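Local coordinates for protein rhodopsin (Rubrobacter xylanophilus, PDB 6KFQ) that probably pumps protons across the membrane in response to light, using a bound retinal as its chromophore, at residues M1-M13 with L194-L206. Numbering follows the deposited sequence.
With MPG ([(Z)-octadec-9-enyl] (2R)-2,3-bis(oxidanyl)propanoate), chain Q; MPG ([(Z)-octadec-9-enyl] (2R)-2,3-bis(oxidanyl)propanoate), chain G.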
ATOM      1  N   MET A   1       3.681   5.004 -23.983  1.00 60.68           N
ATOM      2  CA  MET A   1       2.404   5.497 -23.479  1.00 59.93           C
ATOM      3  C   MET A   1       2.332   5.390 -21.958  1.00 53.34           C
ATOM      4  O   MET A   1       1.475   6.016 -21.331  1.00 55.50           O
ATOM      5  CB  MET A   1       1.242   4.731 -24.127  1.00 66.15           C
ATOM      6  CG  MET A   1      -0.170   5.230 -23.799  1.00 69.44           C
ATOM      7  SD  MET A   1      -0.760   6.674 -24.714  1.00 74.51           S
ATOM      8  CE  MET A   1       0.429   6.797 -26.056  1.00 75.15           C
ATOM      9  N   GLU A   2       3.241   4.612 -21.358  1.00 39.29           N
ATOM     10  CA  GLU A   2       3.241   4.496 -19.903  1.00 35.36           C
ATOM     11  C   GLU A   2       3.481   5.845 -19.232  1.00 34.06           C
ATOM     12  O   GLU A   2       3.070   6.034 -18.084  1.00 32.92           O
ATOM     13  CB  GLU A   2       4.279   3.458 -19.442  1.00 37.28           C
ATOM     14  CG  GLU A   2       5.707   3.963 -19.362  1.00 42.01           C
ATOM     15  CD  GLU A   2       6.627   3.311 -20.384  1.00 48.89           C
ATOM     16  OE1 GLU A   2       7.840   3.170 -20.096  1.00 52.73           O
ATOM     17  OE2 GLU A   2       6.140   2.946 -21.474  1.00 49.68           O
ATOM     18  N   ALA A   3       4.096   6.800 -19.941  1.00 32.96           N
ATOM     19  CA  ALA A   3       4.272   8.139 -19.389  1.00 31.96           C
ATOM     20  C   ALA A   3       2.941   8.744 -18.966  1.00 29.28           C
ATOM     21  O   ALA A   3       2.859   9.422 -17.935  1.00 28.02           O
ATOM     22  CB  ALA A   3       4.962   9.050 -20.407  1.00 36.17           C
ATOM     23  N   LEU A   4       1.889   8.521 -19.757  1.00 27.17           N
ATOM     24  CA  LEU A   4       0.583   9.062 -19.404  1.00 28.85           C
ATOM     25  C   LEU A   4       0.127   8.546 -18.050  1.00 27.49           C
ATOM     26  O   LEU A   4      -0.286   9.325 -17.184  1.00 29.18           O
ATOM     27  CB  LEU A   4      -0.444   8.709 -20.476  1.00 26.42           C
ATOM     28  CG  LEU A   4      -1.886   9.012 -20.065  1.00 26.70           C
ATOM     29  CD1 LEU A   4      -2.077  10.486 -19.645  1.00 27.77           C
ATOM     30  CD2 LEU A   4      -2.813   8.655 -21.200  1.00 30.95           C
ATOM     31  N   TRP A   5       0.189   7.226 -17.843  1.00 23.33           N
ATOM     32  CA  TRP A   5      -0.291   6.673 -16.578  1.00 22.03           C
ATOM     33  C   TRP A   5       0.563   7.126 -15.404  1.00 22.59           C
ATOM     34  O   TRP A   5       0.050   7.275 -14.289  1.00 25.10           O
ATOM     35  CB  TRP A   5      -0.338   5.146 -16.658  1.00 21.85           C
ATOM     36  CG  TRP A   5      -0.901   4.648 -17.960  1.00 25.80           C
ATOM     37  CD1 TRP A   5      -0.331   3.739 -18.810  1.00 27.95           C
ATOM     38  CD2 TRP A   5      -2.141   5.037 -18.565  1.00 29.85           C
ATOM     39  NE1 TRP A   5      -1.142   3.538 -19.898  1.00 29.56           N
ATOM     40  CE2 TRP A   5      -2.255   4.325 -19.778  1.00 31.97           C
ATOM     41  CE3 TRP A   5      -3.161   5.921 -18.205  1.00 32.17           C
ATOM     42  CZ2 TRP A   5      -3.347   4.473 -20.627  1.00 33.66           C
ATOM     43  CZ3 TRP A   5      -4.249   6.062 -19.053  1.00 34.84           C
ATOM     44  CH2 TRP A   5      -4.328   5.346 -20.249  1.00 34.65           C
ATOM     45  N   LEU A   6       1.859   7.353 -15.623  1.00 23.05           N
ATOM     46  CA  LEU A   6       2.705   7.830 -14.532  1.00 25.05           C
ATOM     47  C   LEU A   6       2.357   9.267 -14.150  1.00 27.45           C
ATOM     48  O   LEU A   6       2.410   9.635 -12.970  1.00 27.49           O
ATOM     49  CB  LEU A   6       4.177   7.712 -14.927  1.00 26.74           C
ATOM     50  CG  LEU A   6       4.658   6.268 -15.151  1.00 24.63           C
ATOM     51  CD1 LEU A   6       6.039   6.260 -15.806  1.00 27.13           C
ATOM     52  CD2 LEU A   6       4.672   5.482 -13.833  1.00 24.82           C
ATOM     53  N   TRP A   7       2.002  10.097 -15.127  1.00 27.92           N
ATOM     54  CA  TRP A   7       1.627  11.474 -14.799  1.00 29.30           C
ATOM     55  C   TRP A   7       0.279  11.527 -14.095  1.00 31.04           C
ATOM     56  O   TRP A   7       0.087  12.314 -13.158  1.00 32.04           O
ATOM     57  CB  TRP A   7       1.604  12.334 -16.061  1.00 29.45           C
ATOM     58  CG  TRP A   7       2.948  12.851 -16.437  1.00 33.17           C
ATOM     59  CD1 TRP A   7       3.652  12.561 -17.573  1.00 34.61           C
ATOM     60  CD2 TRP A   7       3.765  13.757 -15.679  1.00 30.68           C
ATOM     61  NE1 TRP A   7       4.852  13.227 -17.566  1.00 35.31           N
ATOM     62  CE2 TRP A   7       4.948  13.968 -16.418  1.00 32.82           C
ATOM     63  CE3 TRP A   7       3.616  14.397 -14.447  1.00 31.07           C
ATOM     64  CZ2 TRP A   7       5.970  14.801 -15.973  1.00 35.64           C
ATOM     65  CZ3 TRP A   7       4.632  15.227 -14.003  1.00 37.31           C
ATOM     66  CH2 TRP A   7       5.796  15.426 -14.767  1.00 33.86           C
ATOM     67  N   ILE A   8      -0.669  10.694 -14.530  1.00 29.16           N
ATOM     68  CA  ILE A   8      -1.943  10.592 -13.829  1.00 30.71           C
ATOM     69  C   ILE A   8      -1.719  10.105 -12.405  1.00 31.21           C
ATOM     70  O   ILE A   8      -2.313  10.627 -11.455  1.00 31.33           O
ATOM     71  CB  ILE A   8      -2.902   9.665 -14.595  1.00 27.27           C
ATOM     72  CG1 ILE A   8      -3.383  10.321 -15.891  1.00 26.69           C
ATOM     73  CG2 ILE A   8      -4.091   9.266 -13.701  1.00 25.07           C
ATOM     74  CD1 ILE A   8      -4.081   9.326 -16.805  1.00 28.76           C
ATOM     75  N   GLY A   9      -0.869   9.092 -12.234  1.00 29.18           N
ATOM     76  CA  GLY A   9      -0.547   8.641 -10.892  1.00 27.46           C
ATOM     77  C   GLY A   9      -0.002   9.758 -10.024  1.00 28.25           C
ATOM     78  O   GLY A   9      -0.417   9.929  -8.873  1.00 29.71           O
ATOM     79  N   PHE A  10       0.922  10.546 -10.572  1.00 26.47           N
ATOM     80  CA  PHE A  10       1.472  11.675  -9.827  1.00 28.35           C
ATOM     81  C   PHE A  10       0.378  12.645  -9.398  1.00 31.37           C
ATOM     82  O   PHE A  10       0.256  12.980  -8.215  1.00 33.44           O
ATOM     83  CB  PHE A  10       2.510  12.411 -10.672  1.00 29.15           C
ATOM     84  CG  PHE A  10       2.941  13.716 -10.067  1.00 33.61           C
ATOM     85  CD1 PHE A  10       3.624  13.736  -8.856  1.00 34.78           C
ATOM     86  CD2 PHE A  10       2.648  14.917 -10.686  1.00 34.69           C
ATOM     87  CE1 PHE A  10       4.020  14.937  -8.288  1.00 39.77           C
ATOM     88  CE2 PHE A  10       3.042  16.124 -10.124  1.00 37.82           C
ATOM     89  CZ  PHE A  10       3.722  16.134  -8.922  1.00 40.09           C
ATOM     90  N   VAL A  11      -0.411  13.134 -10.355  1.00 29.90           N
ATOM     91  CA  VAL A  11      -1.420  14.136 -10.030  1.00 30.46           C
ATOM     92  C   VAL A  11      -2.449  13.567  -9.058  1.00 29.89           C
ATOM     93  O   VAL A  11      -2.848  14.230  -8.095  1.00 33.22           O
ATOM     94  CB  VAL A  11      -2.064  14.671 -11.324  1.00 31.69           C
ATOM     95  CG1 VAL A  11      -3.205  15.624 -10.997  1.00 32.20           C
ATOM     96  CG2 VAL A  11      -1.010  15.374 -12.168  1.00 32.79           C
ATOM     97  N   GLY A  12      -2.864  12.320  -9.266  1.00 30.41           N
ATOM     98  CA  GLY A  12      -3.808  11.708  -8.342  1.00 28.42           C
ATOM     99  C   GLY A  12      -3.279  11.644  -6.919  1.00 30.15           C
ATOM    100  O   GLY A  12      -3.992  11.961  -5.963  1.00 32.56           O
ATOM    101  N   MET A  13      -2.029  11.210  -6.761  1.00 30.29           N
ATOM    102  CA  MET A  13      -1.440  11.142  -5.425  1.00 29.04           C
ATOM    103  C   MET A  13      -1.206  12.536  -4.866  1.00 30.73           C
ATOM    104  O   MET A  13      -1.376  12.770  -3.663  1.00 36.03           O
ATOM    105  CB  MET A  13      -0.124  10.371  -5.462  1.00 28.28           C
ATOM    106  CG  MET A  13      -0.258   8.920  -5.877  1.00 26.78           C
ATOM    107  SD  MET A  13      -1.237   8.007  -4.672  1.00 29.25           S
ATOM    108  CE  MET A  13      -1.101   6.355  -5.357  1.00 28.68           C
ATOM    109  N   LEU A 194       4.120  -3.345 -21.102  1.00 33.69           N
ATOM    110  CA  LEU A 194       4.537  -2.501 -19.983  1.00 34.55           C
ATOM    111  C   LEU A 194       3.565  -1.340 -19.772  1.00 30.98           C
ATOM    112  O   LEU A 194       3.295  -0.941 -18.635  1.00 29.13           O
ATOM    113  CB  LEU A 194       5.954  -1.979 -20.230  1.00 39.41           C
ATOM    114  CG  LEU A 194       6.486  -0.952 -19.229  1.00 43.75           C
ATOM    115  CD1 LEU A 194       6.577  -1.551 -17.831  1.00 45.01           C
ATOM    116  CD2 LEU A 194       7.829  -0.401 -19.675  1.00 47.51           C
ATOM    117  N   SER A 195       3.039  -0.775 -20.857  1.00 28.09           N
ATOM    118  CA  SER A 195       2.067   0.305 -20.699  1.00 27.82           C
ATOM    119  C   SER A 195       0.829  -0.168 -19.947  1.00 24.57           C
ATOM    120  O   SER A 195       0.326   0.535 -19.064  1.00 23.87           O
ATOM    121  CB  SER A 195       1.680   0.873 -22.063  1.00 33.68           C
ATOM    122  OG  SER A 195       0.544   1.708 -21.918  1.00 40.42           O
ATOM    123  N   VAL A 196       0.326  -1.361 -20.272  1.00 25.37           N
ATOM    124  CA  VAL A 196      -0.831  -1.901 -19.562  1.00 24.24           C
ATOM    125  C   VAL A 196      -0.484  -2.165 -18.102  1.00 25.61           C
ATOM    126  O   VAL A 196      -1.255  -1.837 -17.190  1.00 24.61           O
ATOM    127  CB  VAL A 196      -1.342  -3.173 -20.259  1.00 27.14           C
ATOM    128  CG1 VAL A 196      -2.406  -3.857 -19.410  1.00 30.27           C
ATOM    129  CG2 VAL A 196      -1.887  -2.839 -21.633  1.00 31.37           C
ATOM    130  N   GLU A 197       0.679  -2.781 -17.860  1.00 27.15           N
ATOM    131  CA  GLU A 197       1.122  -3.029 -16.490  1.00 25.77           C
ATOM    132  C   GLU A 197       1.152  -1.743 -15.669  1.00 24.54           C
ATOM    133  O   GLU A 197       0.698  -1.712 -14.516  1.00 24.26           O
ATOM    134  CB  GLU A 197       2.507  -3.674 -16.498  1.00 25.47           C
ATOM    135  CG  GLU A 197       3.117  -3.818 -15.120  1.00 27.89           C
ATOM    136  CD  GLU A 197       4.580  -4.210 -15.163  1.00 32.25           C
ATOM    137  OE1 GLU A 197       5.227  -4.130 -14.103  1.00 33.55           O
ATOM    138  OE2 GLU A 197       5.085  -4.574 -16.250  1.00 34.48           O
ATOM    139  N   VAL A 198       1.713  -0.676 -16.238  1.00 23.17           N
ATOM    140  CA  VAL A 198       1.826   0.573 -15.491  1.00 22.60           C
ATOM    141  C   VAL A 198       0.445   1.150 -15.208  1.00 20.96           C
ATOM    142  O   VAL A 198       0.179   1.653 -14.110  1.00 20.93           O
ATOM    143  CB  VAL A 198       2.730   1.560 -16.250  1.00 22.93           C
ATOM    144  CG1 VAL A 198       2.639   2.959 -15.655  1.00 22.30           C
ATOM    145  CG2 VAL A 198       4.177   1.061 -16.202  1.00 24.77           C
ATOM    146  N   PHE A 199      -0.453   1.091 -16.194  1.00 22.36           N
ATOM    147  CA  PHE A 199      -1.836   1.512 -15.979  1.00 22.30           C
ATOM    148  C   PHE A 199      -2.469   0.754 -14.818  1.00 22.50           C
ATOM    149  O   PHE A 199      -3.100   1.350 -13.939  1.00 21.31           O
ATOM    150  CB  PHE A 199      -2.647   1.290 -17.260  1.00 24.26           C
ATOM    151  CG  PHE A 199      -4.126   1.513 -17.082  1.00 26.58           C
ATOM    152  CD1 PHE A 199      -4.635   2.795 -16.995  1.00 29.08           C
ATOM    153  CD2 PHE A 199      -5.000   0.437 -16.992  1.00 28.08           C
ATOM    154  CE1 PHE A 199      -5.996   3.011 -16.822  1.00 28.98           C
ATOM    155  CE2 PHE A 199      -6.363   0.644 -16.826  1.00 26.01           C
ATOM    156  CZ  PHE A 199      -6.858   1.943 -16.744  1.00 24.45           C
ATOM    157  N   LEU A 200      -2.319  -0.568 -14.807  1.00 21.47           N
ATOM    158  CA  LEU A 200      -2.971  -1.368 -13.780  1.00 21.45           C
ATOM    159  C   LEU A 200      -2.465  -0.997 -12.393  1.00 23.40           C
ATOM    160  O   LEU A 200      -3.260  -0.802 -11.465  1.00 23.42           O
ATOM    161  CB  LEU A 200      -2.756  -2.855 -14.067  1.00 20.59           C
ATOM    162  CG  LEU A 200      -3.542  -3.308 -15.301  1.00 25.25           C
ATOM    163  CD1 LEU A 200      -3.182  -4.734 -15.694  1.00 24.85           C
ATOM    164  CD2 LEU A 200      -5.054  -3.174 -15.055  1.00 26.70           C
ATOM    165  N   PHE A 201      -1.138  -0.912 -12.224  1.00 22.45           N
ATOM    166  CA  PHE A 201      -0.603  -0.512 -10.925  1.00 22.97           C
ATOM    167  C   PHE A 201      -1.066   0.893 -10.553  1.00 20.45           C
ATOM    168  O   PHE A 201      -1.278   1.182  -9.368  1.00 19.85           O
ATOM    169  CB  PHE A 201       0.932  -0.561 -10.916  1.00 21.03           C
ATOM    170  CG  PHE A 201       1.519  -1.938 -10.754  1.00 20.94           C
ATOM    171  CD1 PHE A 201       1.025  -2.832  -9.800  1.00 21.43           C
ATOM    172  CD2 PHE A 201       2.593  -2.331 -11.534  1.00 23.93           C
ATOM    173  CE1 PHE A 201       1.592  -4.088  -9.646  1.00 22.18           C
ATOM    174  CE2 PHE A 201       3.161  -3.593 -11.396  1.00 22.09           C
ATOM    175  CZ  PHE A 201       2.657  -4.475 -10.450  1.00 22.64           C
ATOM    176  N   MET A 202      -1.224   1.778 -11.544  1.00 21.57           N
ATOM    177  CA  MET A 202      -1.687   3.128 -11.241  0.60 19.48           C
ATOM    178  C   MET A 202      -3.103   3.112 -10.685  1.00 21.90           C
ATOM    179  O   MET A 202      -3.395   3.804  -9.702  1.00 21.98           O
ATOM    180  CB  MET A 202      -1.600   4.016 -12.489  0.60 20.80           C
ATOM    181  CG  MET A 202      -2.137   5.438 -12.278  0.60 21.46           C
ATOM    182  SD  MET A 202      -3.907   5.560 -12.625  0.60 21.84           S
ATOM    183  CE  MET A 202      -3.941   5.259 -14.387  0.60 20.68           C
ATOM    184  N   VAL A 203      -4.000   2.326 -11.291  1.00 22.98           N
ATOM    185  CA  VAL A 203      -5.368   2.253 -10.787  1.00 23.58           C
ATOM    186  C   VAL A 203      -5.375   1.656  -9.388  1.00 20.33           C
ATOM    187  O   VAL A 203      -6.004   2.193  -8.466  1.00 23.05           O
ATOM    188  CB  VAL A 203      -6.265   1.444 -11.740  1.00 24.74           C
ATOM    189  CG1 VAL A 203      -7.655   1.276 -11.142  1.00 26.47           C
ATOM    190  CG2 VAL A 203      -6.352   2.116 -13.105  1.00 24.62           C
ATOM    191  N   LEU A 204      -4.659   0.536  -9.206  1.00 18.38           N
ATOM    192  CA  LEU A 204      -4.556  -0.069  -7.886  1.00 21.44           C
ATOM    193  C   LEU A 204      -3.991   0.914  -6.867  1.00 19.81           C
ATOM    194  O   LEU A 204      -4.527   1.054  -5.762  1.00 22.43           O
ATOM    195  CB  LEU A 204      -3.676  -1.329  -7.957  1.00 18.03           C
ATOM    196  CG  LEU A 204      -4.298  -2.479  -8.750  1.00 21.39           C
ATOM    197  CD1 LEU A 204      -3.275  -3.625  -8.930  1.00 18.62           C
ATOM    198  CD2 LEU A 204      -5.530  -2.984  -8.016  1.00 22.44           C
ATOM    199  N   ASP A 205      -2.881   1.576  -7.206  1.00 18.33           N
ATOM    200  CA  ASP A 205      -2.267   2.506  -6.258  1.00 23.44           C
ATOM    201  C   ASP A 205      -3.243   3.597  -5.829  1.00 24.29           C
ATOM    202  O   ASP A 205      -3.334   3.928  -4.644  1.00 22.26           O
ATOM    203  CB  ASP A 205      -1.028   3.157  -6.870  1.00 24.31           C
ATOM    204  CG  ASP A 205       0.168   2.230  -6.917  1.00 26.92           C
ATOM    205  OD1 ASP A 205       0.133   1.145  -6.284  1.00 25.70           O
ATOM    206  OD2 ASP A 205       1.153   2.605  -7.592  1.00 24.67           O
ATOM    207  N   LEU A 206      -3.968   4.181  -6.779  1.00 25.46           N
ATOM    208  CA  LEU A 206      -4.869   5.273  -6.426  1.00 25.00           C
ATOM    209  C   LEU A 206      -6.002   4.783  -5.532  1.00 25.08           C
ATOM    210  O   LEU A 206      -6.374   5.458  -4.565  1.00 23.86           O
ATOM    211  CB  LEU A 206      -5.413   5.929  -7.695  1.00 20.45           C
ATOM    212  CG  LEU A 206      -4.385   6.791  -8.425  1.00 23.50           C
ATOM    213  CD1 LEU A 206      -4.889   7.160  -9.801  1.00 27.62           C
ATOM    214  CD2 LEU A 206      -4.082   8.052  -7.621  1.00 24.62           C
TER
HETATM  215  C7  MPG Q 316       2.096   2.366 -26.517  1.00 70.42           C
HETATM  216  C8  MPG Q 316       1.138   1.252 -26.223  1.00 70.95           C
HETATM  217  C9  MPG Q 316      -0.228   1.714 -25.813  1.00 70.49           C
HETATM  218  C10 MPG Q 316      -0.846   1.371 -24.708  1.00 68.34           C
HETATM  219  C11 MPG Q 316      -2.243   1.733 -24.303  1.00 65.84           C
HETATM  220  C12 MPG Q 316      -2.627   1.198 -22.953  1.00 61.53           C
HETATM  221  C13 MPG Q 316      -4.072   1.461 -22.566  1.00 59.71           C
HETATM  222  C14 MPG Q 316      -4.456   0.940 -21.201  1.00 57.51           C
HETATM  223  C15 MPG Q 316      -5.919   1.116 -20.849  1.00 54.90           C
HETATM  224  C16 MPG Q 316      -6.375   2.546 -20.716  1.00 55.87           C
HETATM  225  C17 MPG Q 316      -7.827   2.705 -20.334  1.00 54.80           C
HETATM  226  C18 MPG Q 316      -8.241   4.123 -20.027  1.00 51.97           C
HETATM  227  C2  MPG G 306      -6.222  -2.395 -21.141  1.00 75.79           C
HETATM  228  C3  MPG G 306      -7.515  -2.617 -20.396  1.00 72.56           C
HETATM  229  C4  MPG G 306      -7.382  -2.633 -18.891  1.00 69.47           C
HETATM  230  C5  MPG G 306      -8.686  -2.947 -18.201  1.00 67.21           C
HETATM  231  C6  MPG G 306      -8.866  -2.344 -16.826  1.00 66.35           C
HETATM  232  C7  MPG G 306      -8.576  -3.287 -15.667  1.00 64.53           C
HETATM  233  C8  MPG G 306      -9.144  -2.829 -14.357  1.00 64.33           C
HETATM  234  C9  MPG G 306      -8.743  -1.435 -13.986  1.00 63.93           C
HETATM  235  O1  MPG G 306      -5.179  -2.144 -23.309  1.00 84.15           O
HETATM  236  C1  MPG G 306      -6.446  -2.181 -22.612  1.00 79.71           C
HETATM  237  CXD MPG G 306      -3.846  -1.979 -25.266  1.00 85.78           C
HETATM  238  O2  MPG G 306      -3.916  -1.598 -26.630  1.00 86.64           O
HETATM  239  C21 MPG G 306      -3.276  -3.379 -25.112  1.00 85.40           C
HETATM  240  O3  MPG G 306      -1.978  -3.415 -25.688  1.00 85.17           O
HETATM  241  O4  MPG G 306      -6.186  -1.487 -25.211  1.00 86.45           O
HETATM  242  CX3 MPG G 306      -5.210  -1.842 -24.603  1.00 85.65           C
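Trp-5 shows how one aromatic knob can fasten two helices, its indole filling the hole formed by Ser-195, Val-198, Phe-199 and Met-202. With CG anti to the carbonyl carbon (chi1 -43°), the ring swings over the first turns of helix 194-218. The aromatic part of the contact is T-shaped: Phe-199 turns its edge to one indole face, the planes inclined at 64° and CD1 lying 3.7 Å from Trp-5 CE3. Behind that edge, Phe-199 CB makes a CH-pi contact almost squarely above the five-membered ring, 3.7 Å from its centroid, while Leu-4 CG sits over the rim of the opposite face.

A single hydrogen bond crosses the interface, from Trp-5 NE1 to Ser-195 OG at 3.2 Å; it lies nearly in the indole plane but bends to 150°. With an alanine here in place of the indole, Ser-195 OG would probably lose this donor and the edge of Phe-199 its facing ring, and a gap would be likely beside the lipid.

In the seven-helix bundle of microbial rhodopsins these are the first and seventh transmembrane helices, neighbours that close the ring, here nearly parallel with axes 8.6 Å apart.

The remaining grip is apolar. Val-198 CG1 touches both Trp-5 CB and Leu-6 CD2, 3.7 Å from the latter. Further along, Met-202 CG lies against Gly-9 CA and, in the conformer described, its SD meets Ile-8 CG2, while Leu-206 CD2 approaches Gly-12 CA to 3.7 Å, where a beta carbon would clash. Met-13 CE reaches Asp-205 CB at 3.5 Å; the carboxylate of Asp-205, beside the retinal, is held by Tyr-178 and Tyr-49.

Lipid-like chains complete the outer side: one oleyl tail runs past Ser-195 and Trp-5 to lie over the centre of the Phe-199 ring, and another meets that ring at its edge.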